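Long-range contacts in fimbrial subunit CupB6 (Pseudomonas aeruginosa, PDB 5CYL), which probably mediates attachment at the tip of a chaperone-usher pilus of Pseudomonas aeruginosa, in the setting of biofilm formation: residues N153-D158 and L170-D175; G61-G66 and N103-L108; R239-S244 and L314-A319. One frame throughout, in Å; residues are numbered along the deposited sequence.

Contacts 1 and 2 belong to one four-stranded antiparallel sheet in the N-terminal part of this elongated chain, and their centres lie about 10 Å apart. Strand 56-65 joins them: it pairs with 106-112 on one edge, in contact 2, and with 151-160 on the other, where Trp155 N lies 2.7 Å from Gly61 O. Contact 1 then adds a loop that covers side chains of 151-160. Contact 3 sits beyond the chain's centre, in the fimbrial-protein region, about 60 Å from contact 2 and 69 Å from contact 1, measured between centres. No ligand is involved; together the contacts illustrate strand pairing and loop packing in the two halves of a tip adhesin.

Contact 1: N153-D158 and L170-D175; sequences NLWAVD and LAVPAD
Leu170 opens the loop segment by sliding its side chain past that of Val157, the two running in opposite directions, with Leu170 CD2 3.9 Å from Val157 CG2. Its CG stands anti to the backbone N (chi1 167°), which carries the isobutyl group towards strand 151-160, where CD2 also comes within 4.4 Å of Trp155 CB. The same leucine also touches Val59 of the neighbouring strand 56-65. Ala171 turns its methyl group away from the strand, and its carbonyl merely skirts Val157. Val172 points back inward. Its CG2 methyl lies 4.0 Å from Trp155 CE3, approaching the six-membered part of the indole obliquely, and the same methyl is 4.2 Å from Val157 CG2. Valine and indole cross at about a right angle, as do the two valines. Pro173 completes the cover: its CD is 4.1 Å from Val157 CG1, the branch that the first torsion (chi1 180°) sets anti to the backbone N. Beyond it, Asp175 forms a salt bridge with Arg183, on which the Pro173 ring also rests. Trp155 itself is held from other directions, by Pro105 and Pro185 and through a weak hydrogen bond from NE1 to Asn63 OD1. No hydrogen bond joins the two segments, so their contact is one of side chains. The loop packs on strand 151-160 through Leu170, Val172 and Pro173, and the attraction here is apolar burial, centred on Val157, while the loop's polar ties run to other partners, from the Leu170 backbone to Pro105 and from Asp175 to Arg183.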
# COMPACT_ATOMS: atom_id res chain seq x y z
N ASN A 153 -2.79 -12.75 -23.80
CA ASN A 153 -2.56 -13.78 -24.81
C ASN A 153 -1.17 -13.73 -25.41
O ASN A 153 -0.75 -12.72 -25.95
CB ASN A 153 -3.58 -13.68 -25.92
CG ASN A 153 -4.99 -13.49 -25.38
OD1 ASN A 153 -5.63 -14.45 -24.92
ND2 ASN A 153 -5.48 -12.29 -25.46
N LEU A 154 -0.45 -14.83 -25.27
CA LEU A 154 0.84 -14.99 -25.92
C LEU A 154 0.67 -15.91 -27.11
O LEU A 154 0.13 -17.00 -27.00
CB LEU A 154 1.86 -15.58 -24.94
CG LEU A 154 2.00 -14.81 -23.62
CD1 LEU A 154 3.07 -15.42 -22.73
CD2 LEU A 154 2.32 -13.34 -23.89
N TRP A 155 1.15 -15.48 -28.26
CA TRP A 155 1.05 -16.30 -29.47
C TRP A 155 2.41 -16.74 -29.98
O TRP A 155 3.23 -15.89 -30.36
CB TRP A 155 0.37 -15.51 -30.56
CG TRP A 155 -0.99 -15.02 -30.19
CD1 TRP A 155 -1.29 -14.02 -29.32
CD2 TRP A 155 -2.24 -15.48 -30.70
NE1 TRP A 155 -2.64 -13.83 -29.26
CE2 TRP A 155 -3.25 -14.72 -30.10
CE3 TRP A 155 -2.60 -16.48 -31.62
CZ2 TRP A 155 -4.61 -14.91 -30.38
CZ3 TRP A 155 -3.95 -16.67 -31.91
CH2 TRP A 155 -4.94 -15.89 -31.28
N ALA A 156 2.68 -18.03 -30.03
CA ALA A 156 3.81 -18.53 -30.86
C ALA A 156 3.30 -18.99 -32.21
O ALA A 156 2.55 -19.95 -32.27
CB ALA A 156 4.53 -19.67 -30.18
N VAL A 157 3.68 -18.32 -33.28
CA VAL A 157 3.13 -18.61 -34.61
C VAL A 157 4.22 -18.86 -35.66
O VAL A 157 5.13 -18.02 -35.84
CB VAL A 157 2.21 -17.47 -35.10
CG1 VAL A 157 1.63 -17.75 -36.49
CG2 VAL A 157 1.07 -17.24 -34.12
N ASP A 158 4.14 -20.01 -36.32
CA ASP A 158 5.09 -20.36 -37.38
C ASP A 158 4.74 -19.58 -38.64
O ASP A 158 3.57 -19.55 -39.04
CB ASP A 158 5.11 -21.87 -37.62
CG ASP A 158 6.00 -22.26 -38.81
OD1 ASP A 158 5.59 -22.08 -39.98
OD2 ASP A 158 7.12 -22.77 -38.59
N LEU A 170 0.06 -9.20 -36.04
CA LEU A 170 0.60 -10.52 -36.40
C LEU A 170 -0.52 -11.30 -37.01
O LEU A 170 -1.48 -11.63 -36.32
CB LEU A 170 1.11 -11.29 -35.18
CG LEU A 170 1.37 -12.75 -35.43
CD1 LEU A 170 2.48 -12.90 -36.46
CD2 LEU A 170 1.79 -13.45 -34.15
N ALA A 171 -0.41 -11.55 -38.32
CA ALA A 171 -1.43 -12.33 -39.06
C ALA A 171 -1.28 -13.80 -38.69
O ALA A 171 -0.17 -14.32 -38.65
CB ALA A 171 -1.28 -12.14 -40.54
N VAL A 172 -2.38 -14.45 -38.34
CA VAL A 172 -2.32 -15.88 -38.00
C VAL A 172 -2.98 -16.62 -39.15
O VAL A 172 -4.15 -16.41 -39.41
CB VAL A 172 -3.02 -16.24 -36.67
CG1 VAL A 172 -2.84 -17.73 -36.41
CG2 VAL A 172 -2.44 -15.45 -35.51
N PRO A 173 -2.22 -17.48 -39.85
CA PRO A 173 -2.81 -18.14 -41.01
C PRO A 173 -4.01 -19.02 -40.68
O PRO A 173 -4.04 -19.66 -39.62
CB PRO A 173 -1.66 -19.00 -41.54
CG PRO A 173 -0.44 -18.24 -41.16
CD PRO A 173 -0.77 -17.69 -39.79
N ALA A 174 -4.97 -19.00 -41.61
CA ALA A 174 -6.19 -19.83 -41.57
C ALA A 174 -5.88 -21.35 -41.63
O ALA A 174 -6.55 -22.13 -40.98
CB ALA A 174 -7.13 -19.44 -42.69
N ASP A 175 -4.84 -21.72 -42.37
CA ASP A 175 -4.45 -23.12 -42.61
C ASP A 175 -3.87 -23.89 -41.41
O ASP A 175 -3.29 -23.32 -40.50
CB ASP A 175 -3.43 -23.18 -43.76
CG ASP A 175 -2.08 -22.62 -43.38
OD1 ASP A 175 -1.46 -23.12 -42.44
OD2 ASP A 175 -1.64 -21.65 -44.03

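Contact 2: G61-G66 and N103-L108; sequences GGNWSG and NQPHAL
Asn63 has CG placed between its own backbone N and carbonyl carbon (chi1 73°), and this lays the amide against the backbone of 103-105, with ND2 3.4 Å from Gln104 C and CG 3.7 Å from Pro105 CA. Leu108 has CG anti to its carbonyl carbon (chi1 -53°), which brings CD1 to 3.8 Å from Gly62 N, so the methyl rests on the glycine backbone. Between these side chains, strands 56-65 and 106-112 pair in antiparallel fashion through a reciprocal couple of bonds at Gly62 and His106. Gly62 N gives its hydrogen to His106 O at 3.1 Å, in the carbonyl plane. The return bond, His106 N to Gly62 O, is equally long at 3.1 Å, yet its donor stands 40° out of the plane of the accepting carbonyl. Beyond Asn63 and Pro105 the chains part, and Asp102 ties the end: its backbone O accepts from Asn63 ND2, while its OD2 bonds His106 NE2. Asn63 OD1 accepts from Asn153 ND2 of the strand on the other side. The outcome is the end of an edge-strand pairing, 106-112 being outermost of four antiparallel strands within this chain, where the Asp102 carboxylate would tend to stabilise a positively charged His106 ring.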
# COMPACT_ATOMS: atom_id res chain seq x y z
N GLY A 61 3.98 -13.28 -30.60
CA GLY A 61 3.04 -12.17 -30.52
C GLY A 61 2.38 -12.07 -29.15
O GLY A 61 2.33 -13.04 -28.40
N GLY A 62 1.86 -10.89 -28.83
CA GLY A 62 1.08 -10.69 -27.60
C GLY A 62 -0.04 -9.71 -27.80
O GLY A 62 0.03 -8.84 -28.64
N ASN A 63 -1.10 -9.86 -27.03
CA ASN A 63 -2.07 -8.78 -26.89
C ASN A 63 -2.93 -9.02 -25.66
O ASN A 63 -3.03 -10.15 -25.18
CB ASN A 63 -2.95 -8.67 -28.12
CG ASN A 63 -3.94 -9.79 -28.21
OD1 ASN A 63 -3.69 -10.91 -27.78
ND2 ASN A 63 -5.09 -9.49 -28.77
N TRP A 64 -3.54 -7.97 -25.15
CA TRP A 64 -4.45 -8.05 -24.02
C TRP A 64 -5.84 -8.00 -24.60
O TRP A 64 -6.17 -7.09 -25.38
CB TRP A 64 -4.28 -6.87 -23.05
CG TRP A 64 -3.16 -6.98 -22.09
CD1 TRP A 64 -1.92 -6.45 -22.23
CD2 TRP A 64 -3.16 -7.65 -20.82
NE1 TRP A 64 -1.13 -6.77 -21.13
CE2 TRP A 64 -1.89 -7.48 -20.25
CE3 TRP A 64 -4.12 -8.35 -20.11
CZ2 TRP A 64 -1.54 -8.03 -19.02
CZ3 TRP A 64 -3.77 -8.88 -18.86
CH2 TRP A 64 -2.49 -8.71 -18.35
N SER A 65 -6.67 -8.96 -24.23
CA SER A 65 -8.09 -8.90 -24.64
C SER A 65 -8.98 -8.86 -23.42
O SER A 65 -8.54 -9.07 -22.27
CB SER A 65 -8.47 -10.09 -25.52
OG SER A 65 -8.02 -11.28 -24.91
N GLY A 66 -10.25 -8.55 -23.64
CA GLY A 66 -11.22 -8.51 -22.53
C GLY A 66 -11.36 -7.14 -21.93
O GLY A 66 -12.10 -6.93 -20.97
N ASN A 103 -7.39 -5.73 -30.30
CA ASN A 103 -8.20 -6.91 -30.57
C ASN A 103 -7.37 -8.01 -31.20
O ASN A 103 -7.74 -9.17 -31.14
CB ASN A 103 -9.42 -6.57 -31.42
CG ASN A 103 -9.08 -5.61 -32.54
OD1 ASN A 103 -8.39 -4.62 -32.32
ND2 ASN A 103 -9.54 -5.92 -33.76
N GLN A 104 -6.24 -7.63 -31.78
CA GLN A 104 -5.42 -8.55 -32.54
C GLN A 104 -4.06 -8.64 -31.93
O GLN A 104 -3.56 -7.62 -31.44
CB GLN A 104 -5.30 -8.06 -33.97
CG GLN A 104 -6.40 -8.59 -34.85
CD GLN A 104 -6.20 -8.19 -36.26
OE1 GLN A 104 -5.92 -9.01 -37.11
NE2 GLN A 104 -6.24 -6.89 -36.51
N PRO A 105 -3.45 -9.83 -31.94
CA PRO A 105 -2.07 -9.85 -31.44
C PRO A 105 -1.09 -9.08 -32.32
O PRO A 105 -1.34 -8.81 -33.51
CB PRO A 105 -1.72 -11.33 -31.47
CG PRO A 105 -2.56 -11.89 -32.57
CD PRO A 105 -3.86 -11.15 -32.44
N HIS A 106 0.03 -8.71 -31.72
CA HIS A 106 1.08 -7.92 -32.40
C HIS A 106 2.39 -8.67 -32.40
O HIS A 106 2.68 -9.42 -31.46
CB HIS A 106 1.28 -6.58 -31.71
CG HIS A 106 0.29 -5.54 -32.11
ND1 HIS A 106 0.64 -4.22 -32.33
CD2 HIS A 106 -1.04 -5.62 -32.36
CE1 HIS A 106 -0.44 -3.53 -32.68
NE2 HIS A 106 -1.47 -4.36 -32.72
N ALA A 107 3.17 -8.48 -33.44
CA ALA A 107 4.41 -9.23 -33.56
C ALA A 107 5.52 -8.51 -32.80
O ALA A 107 5.90 -7.41 -33.17
CB ALA A 107 4.77 -9.40 -35.02
N LEU A 108 6.01 -9.15 -31.74
CA LEU A 108 6.95 -8.49 -30.84
C LEU A 108 8.35 -9.02 -30.88
O LEU A 108 9.27 -8.34 -30.44
CB LEU A 108 6.44 -8.51 -29.40
CG LEU A 108 5.02 -7.94 -29.31
CD1 LEU A 108 4.45 -8.23 -27.93
CD2 LEU A 108 4.93 -6.47 -29.70

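Contact 3: R239-S244 and L314-A319; sequences RSFDIS and LPLSAA
Phe241 and Leu316 sit at the middle of an antiparallel ladder between strands 239-245 and 311-322, part of the β-sheet structure of the fimbrial domain, whose family is known for immunoglobulin-like pilin folds. Leu316 CB lies over one face of the phenyl ring, 3.8 Å from its centroid and displaced toward the rim, in a CH-pi contact. Its CD1 continues along the ring to 3.6 Å from Phe241 CE2. A positive first torsion of Phe241 (chi1 63°) sends the ring across to the partner strand, where CE1 also reaches Ala318 CB at 3.8 Å. Ile243 adds its CD1 to the same apolar row, 3.7 Å from Leu316 CD1. Beneath these side chains, three hydrogen-bonded pairs, Arg239 with Ala318, Phe241 with Leu316 and Ile243 with Leu314, each supply two backbone bonds and fix the register. Pro315 falls at a non-hydrogen-bonded pair with Asp242, so its missing N-H costs this ladder nothing. Further out, strand 283-289 flanks 311-322 and lends Val287 to both Phe241 and Leu316; Val219 also meets the Phe241 side chain, and Ile256 and Phe258 pack on Ile243 and Leu314. The opposite face, carrying Ser240, Asp242, Pro315 and Ser317, is more polar. There Ser317 OG forms a weak hydrogen bond with Glu238, and the carboxylate of Asp242 lies close to the like charge of Asp313, with Asp242 OD2 3.7 Å from Pro315 CA.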
# COMPACT_ATOMS: atom_id res chain seq x y z
N ARG A 239 0.97 22.67 30.07
CA ARG A 239 2.19 21.89 30.01
C ARG A 239 2.19 21.21 28.67
O ARG A 239 1.23 20.58 28.28
CB ARG A 239 2.24 20.88 31.15
CG ARG A 239 2.22 21.49 32.54
CD ARG A 239 3.52 22.22 32.82
NE ARG A 239 3.51 22.95 34.09
CZ ARG A 239 3.43 24.28 34.19
NH1 ARG A 239 3.38 25.03 33.09
NH2 ARG A 239 3.44 24.86 35.39
N SER A 240 3.30 21.31 27.93
CA SER A 240 3.41 20.69 26.59
C SER A 240 4.10 19.34 26.54
O SER A 240 5.14 19.15 27.14
CB SER A 240 4.11 21.63 25.63
OG SER A 240 3.16 22.57 25.16
N PHE A 241 3.49 18.41 25.82
CA PHE A 241 4.05 17.08 25.59
C PHE A 241 3.67 16.57 24.22
O PHE A 241 2.75 17.06 23.60
CB PHE A 241 3.66 16.11 26.70
CG PHE A 241 2.20 15.84 26.80
CD1 PHE A 241 1.32 16.82 27.22
CD2 PHE A 241 1.70 14.58 26.51
CE1 PHE A 241 -0.04 16.55 27.33
CE2 PHE A 241 0.35 14.29 26.63
CZ PHE A 241 -0.53 15.28 27.04
N ASP A 242 4.40 15.58 23.73
CA ASP A 242 4.15 14.98 22.43
C ASP A 242 4.03 13.47 22.55
O ASP A 242 4.82 12.84 23.25
CB ASP A 242 5.29 15.34 21.50
CG ASP A 242 4.95 15.14 20.07
OD1 ASP A 242 4.91 14.03 19.59
OD2 ASP A 242 4.75 16.10 19.37
N ILE A 243 3.06 12.89 21.86
CA ILE A 243 2.96 11.43 21.78
C ILE A 243 3.43 11.10 20.38
O ILE A 243 2.86 11.58 19.41
CB ILE A 243 1.54 10.90 22.02
CG1 ILE A 243 1.10 11.21 23.45
CG2 ILE A 243 1.48 9.40 21.75
CD1 ILE A 243 -0.29 10.74 23.74
N SER A 244 4.49 10.32 20.27
CA SER A 244 5.09 10.03 18.98
C SER A 244 5.33 8.55 18.64
O SER A 244 5.46 7.70 19.50
CB SER A 244 6.38 10.82 18.88
OG SER A 244 6.97 10.59 17.63
N LEU A 314 1.46 13.37 17.76
CA LEU A 314 0.39 14.30 18.10
C LEU A 314 0.90 15.30 19.13
O LEU A 314 1.27 14.91 20.24
CB LEU A 314 -0.83 13.55 18.65
CG LEU A 314 -2.08 14.40 18.84
CD1 LEU A 314 -2.56 14.97 17.52
CD2 LEU A 314 -3.18 13.59 19.50
N PRO A 315 0.93 16.58 18.77
CA PRO A 315 1.34 17.60 19.73
C PRO A 315 0.22 17.88 20.74
O PRO A 315 -0.94 18.02 20.35
CB PRO A 315 1.63 18.82 18.87
CG PRO A 315 0.86 18.58 17.59
CD PRO A 315 0.93 17.08 17.40
N LEU A 316 0.56 17.95 22.02
CA LEU A 316 -0.44 18.11 23.07
C LEU A 316 -0.00 19.08 24.16
O LEU A 316 1.18 19.24 24.43
CB LEU A 316 -0.78 16.76 23.70
CG LEU A 316 -1.43 15.70 22.81
CD1 LEU A 316 -1.35 14.32 23.46
CD2 LEU A 316 -2.87 16.02 22.51
N SER A 317 -0.98 19.71 24.80
CA SER A 317 -0.76 20.53 25.98
C SER A 317 -1.84 20.22 27.01
O SER A 317 -2.97 19.92 26.66
CB SER A 317 -0.73 22.02 25.64
OG SER A 317 -2.04 22.52 25.49
N ALA A 318 -1.49 20.27 28.28
CA ALA A 318 -2.42 19.92 29.35
C ALA A 318 -2.45 20.94 30.49
O ALA A 318 -1.45 21.61 30.75
CB ALA A 318 -2.10 18.54 29.89
N ALA A 319 -3.61 21.06 31.12
CA ALA A 319 -3.76 21.97 32.26
C ALA A 319 -4.90 21.52 33.15
O ALA A 319 -5.74 20.70 32.75
CB ALA A 319 -3.98 23.40 31.81